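Local atomic coordinates of uncharacterized protein (Staphylococcus aureus subsp. aureus, PDB entry 4H0A), a protein that is of unknown function but belongs to the CAP (cysteine-rich secretory protein) family, joining a CAP-associated N-terminal region to a CAP domain. Residues D255-Q260 and T271-G276; R61-R66 and L206-E211. One frame throughout, in Å; residues are numbered along the deposited sequence. Where two conformers were deposited one is given.

Contact 1: D255-Q260 and T271-G276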
loop_
_atom_site.group_PDB
_atom_site.type_symbol
_atom_site.label_atom_id
_atom_site.label_comp_id
_atom_site.label_asym_id
_atom_site.label_seq_id
_atom_site.Cartn_x
_atom_site.Cartn_y
_atom_site.Cartn_z
ATOM N N ASP A 255 -2.991 -16.661 21.937
ATOM C CA ASP A 255 -2.323 -17.759 22.644
ATOM C C ASP A 255 -1.318 -18.441 21.700
ATOM O O ASP A 255 -0.231 -18.808 22.144
ATOM C CB ASP A 255 -3.339 -18.783 23.204
ATOM C CG ASP A 255 -2.968 -19.307 24.576
ATOM O OD1 ASP A 255 -3.058 -18.530 25.552
ATOM O OD2 ASP A 255 -2.595 -20.494 24.677
ATOM N N ALA A 256 -1.665 -18.582 20.397
ATOM C CA ALA A 256 -0.751 -19.149 19.395
ATOM C C ALA A 256 0.473 -18.241 19.187
ATOM O O ALA A 256 1.564 -18.754 18.952
ATOM C CB ALA A 256 -1.471 -19.353 18.068
ATOM N N LEU A 257 0.298 -16.906 19.284
ATOM C CA LEU A 257 1.398 -15.944 19.128
ATOM C C LEU A 257 2.298 -15.948 20.367
ATOM O O LEU A 257 3.512 -16.105 20.237
ATOM C CB LEU A 257 0.847 -14.526 18.873
ATOM C CG LEU A 257 1.867 -13.377 18.800
ATOM C CD1 LEU A 257 2.922 -13.642 17.760
ATOM C CD2 LEU A 257 1.175 -12.070 18.522
ATOM N N ARG A 258 1.712 -15.757 21.559
ATOM C CA ARG A 258 2.478 -15.745 22.813
ATOM C C ARG A 258 3.099 -17.118 23.113
ATOM O O ARG A 258 4.156 -17.175 23.733
ATOM C CB ARG A 258 1.622 -15.267 23.989
ATOM C CG ARG A 258 1.439 -13.760 23.962
ATOM C CD ARG A 258 0.472 -13.260 25.012
ATOM N NE ARG A 258 0.512 -11.801 25.119
ATOM C CZ ARG A 258 -0.243 -11.074 25.941
ATOM N NH1 ARG A 258 -1.120 -11.665 26.749
ATOM N NH2 ARG A 258 -0.128 -9.753 25.962
ATOM N N GLY A 259 2.460 -18.192 22.648
ATOM C CA GLY A 259 2.976 -19.547 22.789
ATOM C C GLY A 259 4.162 -19.803 21.881
ATOM O O GLY A 259 5.128 -20.443 22.300
ATOM N N GLN A 260 4.104 -19.297 20.630
ATOM C CA GLN A 260 5.198 -19.446 19.670
ATOM C C GLN A 260 6.413 -18.601 20.085
ATOM O O GLN A 260 7.538 -19.029 19.844
ATOM C CB GLN A 260 4.760 -19.092 18.238
ATOM C CG GLN A 260 4.052 -20.234 17.522
ATOM C CD GLN A 260 3.591 -19.838 16.134
ATOM O OE1 GLN A 260 2.469 -19.358 15.941
ATOM N NE2 GLN A 260 4.448 -20.006 15.133
ATOM N N THR A 271 3.648 -7.571 22.740
ATOM C CA THR A 271 3.562 -8.031 21.356
ATOM C C THR A 271 2.133 -7.906 20.824
ATOM O O THR A 271 1.173 -7.919 21.595
ATOM C CB THR A 271 4.044 -9.490 21.251
ATOM O OG1 THR A 271 4.251 -9.817 19.873
ATOM C CG2 THR A 271 3.072 -10.486 21.894
ATOM N N ALA A 272 2.004 -7.829 19.502
ATOM C CA ALA A 272 0.705 -7.753 18.832
ATOM C C ALA A 272 0.853 -8.184 17.386
ATOM O O ALA A 272 1.975 -8.423 16.934
ATOM C CB ALA A 272 0.149 -6.345 18.917
ATOM N N GLN A 273 -0.266 -8.303 16.661
ATOM C CA GLN A 273 -0.236 -8.764 15.280
ATOM C C GLN A 273 -1.321 -8.113 14.438
ATOM O O GLN A 273 -2.465 -8.024 14.875
ATOM C CB GLN A 273 -0.422 -10.286 15.260
ATOM C CG GLN A 273 -0.332 -10.929 13.879
ATOM C CD GLN A 273 -0.528 -12.425 13.923
ATOM O OE1 GLN A 273 -0.812 -13.025 14.968
ATOM N NE2 GLN A 273 -0.405 -13.056 12.768
ATOM N N ASN A 274 -0.961 -7.717 13.209
ATOM C CA ASN A 274 -1.888 -7.180 12.224
ATOM C C ASN A 274 -1.980 -8.189 11.113
ATOM O O ASN A 274 -0.948 -8.720 10.697
ATOM C CB ASN A 274 -1.425 -5.822 11.701
ATOM C CG ASN A 274 -1.729 -4.670 12.613
ATOM O OD1 ASN A 274 -2.251 -4.845 13.705
ATOM N ND2 ASN A 274 -1.370 -3.466 12.204
ATOM N N VAL A 275 -3.199 -8.489 10.651
ATOM C CA VAL A 275 -3.424 -9.460 9.582
ATOM C C VAL A 275 -4.386 -8.862 8.556
ATOM O O VAL A 275 -5.246 -8.055 8.914
ATOM C CB VAL A 275 -3.961 -10.816 10.133
ATOM C CG1 VAL A 275 -4.095 -11.852 9.019
ATOM C CG2 VAL A 275 -3.070 -11.351 11.248
ATOM N N GLY A 276 -4.221 -9.264 7.298
ATOM C CA GLY A 276 -5.067 -8.847 6.187
ATOM C C GLY A 276 -5.299 -9.989 5.219
ATOM O O GLY A 276 -4.379 -10.777 4.997
#

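Contact 2: R61-R66 and L206-E211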
loop_
_atom_site.group_PDB
_atom_site.type_symbol
_atom_site.label_atom_id
_atom_site.label_comp_id
_atom_site.label_asym_id
_atom_site.label_seq_id
_atom_site.Cartn_x
_atom_site.Cartn_y
_atom_site.Cartn_z
ATOM N N ARG A 61 15.570 -1.836 -5.892
ATOM C CA ARG A 61 14.976 -3.155 -6.024
ATOM C C ARG A 61 14.134 -3.189 -7.298
ATOM O O ARG A 61 13.408 -2.222 -7.535
ATOM C CB ARG A 61 14.070 -3.312 -4.767
ATOM C CG ARG A 61 13.711 -4.686 -4.353
ATOM C CD ARG A 61 13.295 -4.797 -2.900
ATOM N NE ARG A 61 12.273 -3.832 -2.455
ATOM C CZ ARG A 61 10.975 -4.075 -2.263
ATOM N NH1 ARG A 61 10.458 -5.259 -2.561
ATOM N NH2 ARG A 61 10.180 -3.125 -1.777
ATOM N N VAL A 62 14.220 -4.256 -8.114
ATOM C CA VAL A 62 13.382 -4.421 -9.316
ATOM C C VAL A 62 12.875 -5.839 -9.300
ATOM O O VAL A 62 13.690 -6.747 -9.162
ATOM C CB VAL A 62 14.117 -4.119 -10.643
ATOM C CG1 VAL A 62 13.198 -4.343 -11.856
ATOM C CG2 VAL A 62 14.691 -2.699 -10.638
ATOM N N TYR A 63 11.552 -6.046 -9.435
ATOM C CA TYR A 63 10.982 -7.389 -9.369
ATOM C C TYR A 63 9.674 -7.513 -10.140
ATOM O O TYR A 63 8.890 -6.564 -10.196
ATOM C CB TYR A 63 10.721 -7.777 -7.900
ATOM C CG TYR A 63 9.948 -6.736 -7.120
ATOM C CD1 TYR A 63 10.593 -5.653 -6.538
ATOM C CD2 TYR A 63 8.569 -6.837 -6.956
ATOM C CE1 TYR A 63 9.887 -4.682 -5.830
ATOM C CE2 TYR A 63 7.855 -5.885 -6.232
ATOM C CZ TYR A 63 8.516 -4.802 -5.674
ATOM O OH TYR A 63 7.797 -3.855 -4.973
ATOM N N PRO A 64 9.386 -8.711 -10.664
ATOM C CA PRO A 64 8.106 -8.903 -11.350
ATOM C C PRO A 64 6.972 -9.166 -10.369
ATOM O O PRO A 64 7.191 -9.662 -9.266
ATOM C CB PRO A 64 8.357 -10.154 -12.197
ATOM C CG PRO A 64 9.336 -10.952 -11.390
ATOM C CD PRO A 64 10.199 -9.956 -10.669
ATOM N N PHE A 65 5.746 -8.907 -10.800
ATOM C CA PHE A 65 4.572 -9.362 -10.065
ATOM C C PHE A 65 3.548 -9.872 -11.108
ATOM O O PHE A 65 3.859 -9.871 -12.305
ATOM C CB PHE A 65 4.047 -8.338 -9.069
ATOM C CG PHE A 65 3.481 -7.057 -9.597
ATOM C CD1 PHE A 65 4.297 -5.957 -9.794
ATOM C CD2 PHE A 65 2.105 -6.872 -9.677
ATOM C CE1 PHE A 65 3.755 -4.731 -10.166
ATOM C CE2 PHE A 65 1.569 -5.644 -10.046
ATOM C CZ PHE A 65 2.396 -4.573 -10.263
ATOM N N ARG A 66 2.438 -10.474 -10.656
ATOM C CA ARG A 66 1.452 -11.104 -11.562
ATOM C C ARG A 66 0.946 -10.171 -12.674
ATOM O O ARG A 66 0.949 -8.958 -12.531
ATOM C CB ARG A 66 0.225 -11.656 -10.788
ATOM C CG ARG A 66 -0.373 -10.673 -9.779
ATOM C CD ARG A 66 -1.869 -10.795 -9.576
ATOM N NE ARG A 66 -2.248 -12.021 -8.870
ATOM C CZ ARG A 66 -3.377 -12.197 -8.181
ATOM N NH1 ARG A 66 -4.267 -11.211 -8.076
ATOM N NH2 ARG A 66 -3.621 -13.355 -7.579
ATOM N N LEU A 206 6.533 -8.670 1.022
ATOM C CA LEU A 206 6.885 -8.620 2.443
ATOM C C LEU A 206 7.869 -7.465 2.694
ATOM O O LEU A 206 7.710 -6.738 3.674
ATOM C CB LEU A 206 7.496 -9.962 2.914
ATOM C CG LEU A 206 8.035 -9.998 4.353
ATOM C CD1 LEU A 206 6.934 -9.622 5.365
ATOM C CD2 LEU A 206 8.615 -11.361 4.677
ATOM N N ILE A 207 8.876 -7.284 1.805
ATOM C CA ILE A 207 9.839 -6.183 1.951
ATOM C C ILE A 207 9.101 -4.847 1.807
ATOM O O ILE A 207 9.376 -3.927 2.569
ATOM C CB ILE A 207 11.032 -6.302 0.955
ATOM C CG1 ILE A 207 11.897 -7.527 1.320
ATOM C CG2 ILE A 207 11.904 -5.019 0.988
ATOM C CD1 ILE A 207 12.674 -8.093 0.153
ATOM N N SER A 208 8.182 -4.731 0.842
ATOM C CA SER A 208 7.387 -3.496 0.689
ATOM C C SER A 208 6.508 -3.244 1.919
ATOM O O SER A 208 6.355 -2.093 2.324
ATOM C CB SER A 208 6.499 -3.581 -0.543
ATOM O OG SER A 208 7.305 -3.586 -1.705
ATOM N N LEU A 209 5.945 -4.321 2.521
ATOM C CA LEU A 209 5.138 -4.211 3.741
ATOM C C LEU A 209 5.987 -3.577 4.854
ATOM O O LEU A 209 5.528 -2.656 5.511
ATOM C CB LEU A 209 4.600 -5.592 4.178
ATOM C CG LEU A 209 3.829 -5.637 5.519
ATOM C CD1 LEU A 209 2.512 -4.895 5.405
ATOM C CD2 LEU A 209 3.593 -7.072 5.952
ATOM N N TYR A 210 7.230 -4.045 5.039
ATOM C CA TYR A 210 8.137 -3.473 6.043
ATOM C C TYR A 210 8.446 -2.019 5.744
ATOM O O TYR A 210 8.413 -1.173 6.641
ATOM C CB TYR A 210 9.483 -4.239 6.081
ATOM C CG TYR A 210 9.443 -5.688 6.526
ATOM C CD1 TYR A 210 8.637 -6.096 7.590
ATOM C CD2 TYR A 210 10.326 -6.622 5.987
ATOM C CE1 TYR A 210 8.664 -7.409 8.060
ATOM C CE2 TYR A 210 10.388 -7.929 6.474
ATOM C CZ TYR A 210 9.556 -8.318 7.514
ATOM O OH TYR A 210 9.555 -9.619 7.969
ATOM N N GLU A 211 8.796 -1.731 4.484
ATOM C CA GLU A 211 9.184 -0.375 4.076
ATOM C C GLU A 211 8.041 0.618 4.205
ATOM O O GLU A 211 8.256 1.695 4.738
ATOM C CB GLU A 211 9.684 -0.366 2.627
ATOM C CG GLU A 211 11.047 -1.017 2.472
ATOM C CD GLU A 211 11.508 -1.183 1.039
ATOM O OE1 GLU A 211 10.685 -1.029 0.107
ATOM O OE2 GLU A 211 12.714 -1.456 0.850
HETATM O O HOH W 1 13.713 -1.645 -1.456
HETATM O O HOH W 2 5.384 -4.194 -3.720
#

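Contact 1: D255-Q260 and T271-G276
Leu257 meets the strand through a single methyl group, CD2, and the way three strand residues gather round it illustrates how one leucine can fasten a helix to the face of a sheet. With CG anti to the backbone N (chi1 175°), the isobutyl group leans out from helix 254-263 toward the strand. Its CD2 stands 4.0 Å from Thr271 OG1 in a tip-to-tip approach and 4.2 Å from Thr271 CG2, so the threonine offers both of its branches. The same methyl lies 4.0 Å from Gln273 CB, two residues along, and 4.1 Å from the carbonyl Ala272 O between them. Gln273 passes obliquely by the leucine with an extended chain; its CB and OE1 edge the methyl, while NE2 is bonded to Ser317 OG. Thr271 OG1 is likewise spent on a neighbouring strand, at Phe320 O, which fixes the rotation of its side chain and keeps a buried hydroxyl satisfied beside an aliphatic partner. Toward the more exposed margin, Arg258 CG comes to 4.2 Å from Thr271 CG2, which also lies near the plane of the guanidinium at its edge. No hydrogen bond crosses between the two segments, and van der Waals contact carries the join. Leu257 and Thr271 both also touch Ile319 of strand 315-322, and Phe7 touches both Leu257 and Gln273. Helix 254-263 thus packs on the sheet containing strand 270-277 in the helix-against-sheet layering of the alpha-beta-alpha sandwich characteristic of CAP domains.

Contact 2: R61-R66 and L206-E211
Ser208 OG is gripped from several directions at once: Arg61 NH2 donates to it over 2.9 Å in a nearly straight bond (169°), a water 2.8 Å away links it to Tyr63 OH, and the carbonyl of Asn204, one turn back in the same helix, is a further partner. Tyr63 was modelled in two conformations, and its part here is that of the one described. The serine OG lies in the guanidinium plane, whereas the second acceptor of NH2 is met less squarely. Glu211 OE1 is also 2.9 Å from Arg61 NH2, but this salt bridge is bent (137°), and the arginine nitrogen reaches OE1 from above the carboxylate plane, the two flat groups being turned 72° apart. Another water closes the ring, accepting from Arg61 NE at 2.8 Å and donating to Glu211 OE2. The carboxylate is shared further: Tyr80 OH bonds OE1 and Lys75 pairs with OE2, a setting that would favour its ionised form. In effect an edge strand of the N-terminal antiparallel sheet, 61-65, is joined by a polar network to one flank of helix 201-219. The bend of Arg61 at chi3 turns the guanidinium across the helix surface and lays one face on Ile207, whose CG2 sits over its centre, 3.5 Å from CZ. Tyr63 CE1 lies over the opposite face, offset toward the rim, so the cationic group lies between the Ile207 methyl on one face and a ring carbon from its own strand on the other. Asn204 OD1 takes up Arg61 NH1. On another flank of the helix, Leu209 packs against Leu285 and Trp289 of helix 282-290.

Overall arrangement
Contact 2 comes first along the chain and closes before contact 1 opens; their centres lie about 23 Å apart, with nearest atoms about 7 Å from each other and no touch. They share no helix or strand. Contact 2 bridges two parts of the protein, an edge strand of the seven-stranded antiparallel sheet and helix 201-219, whereas contact 1 is internal to the CAP family region, between helix 254-263 and strand 270-277 of the five-stranded mixed sheet. Helix 282-290 connects their surroundings: Trp289 meets Leu209 beside contact 2 and is weakly bonded to Val275 O of the contact 1 strand. Contact 1 thus lies within the CAP layers, while contact 2 probably contributes to holding the N-terminal sheet against helix 201-219.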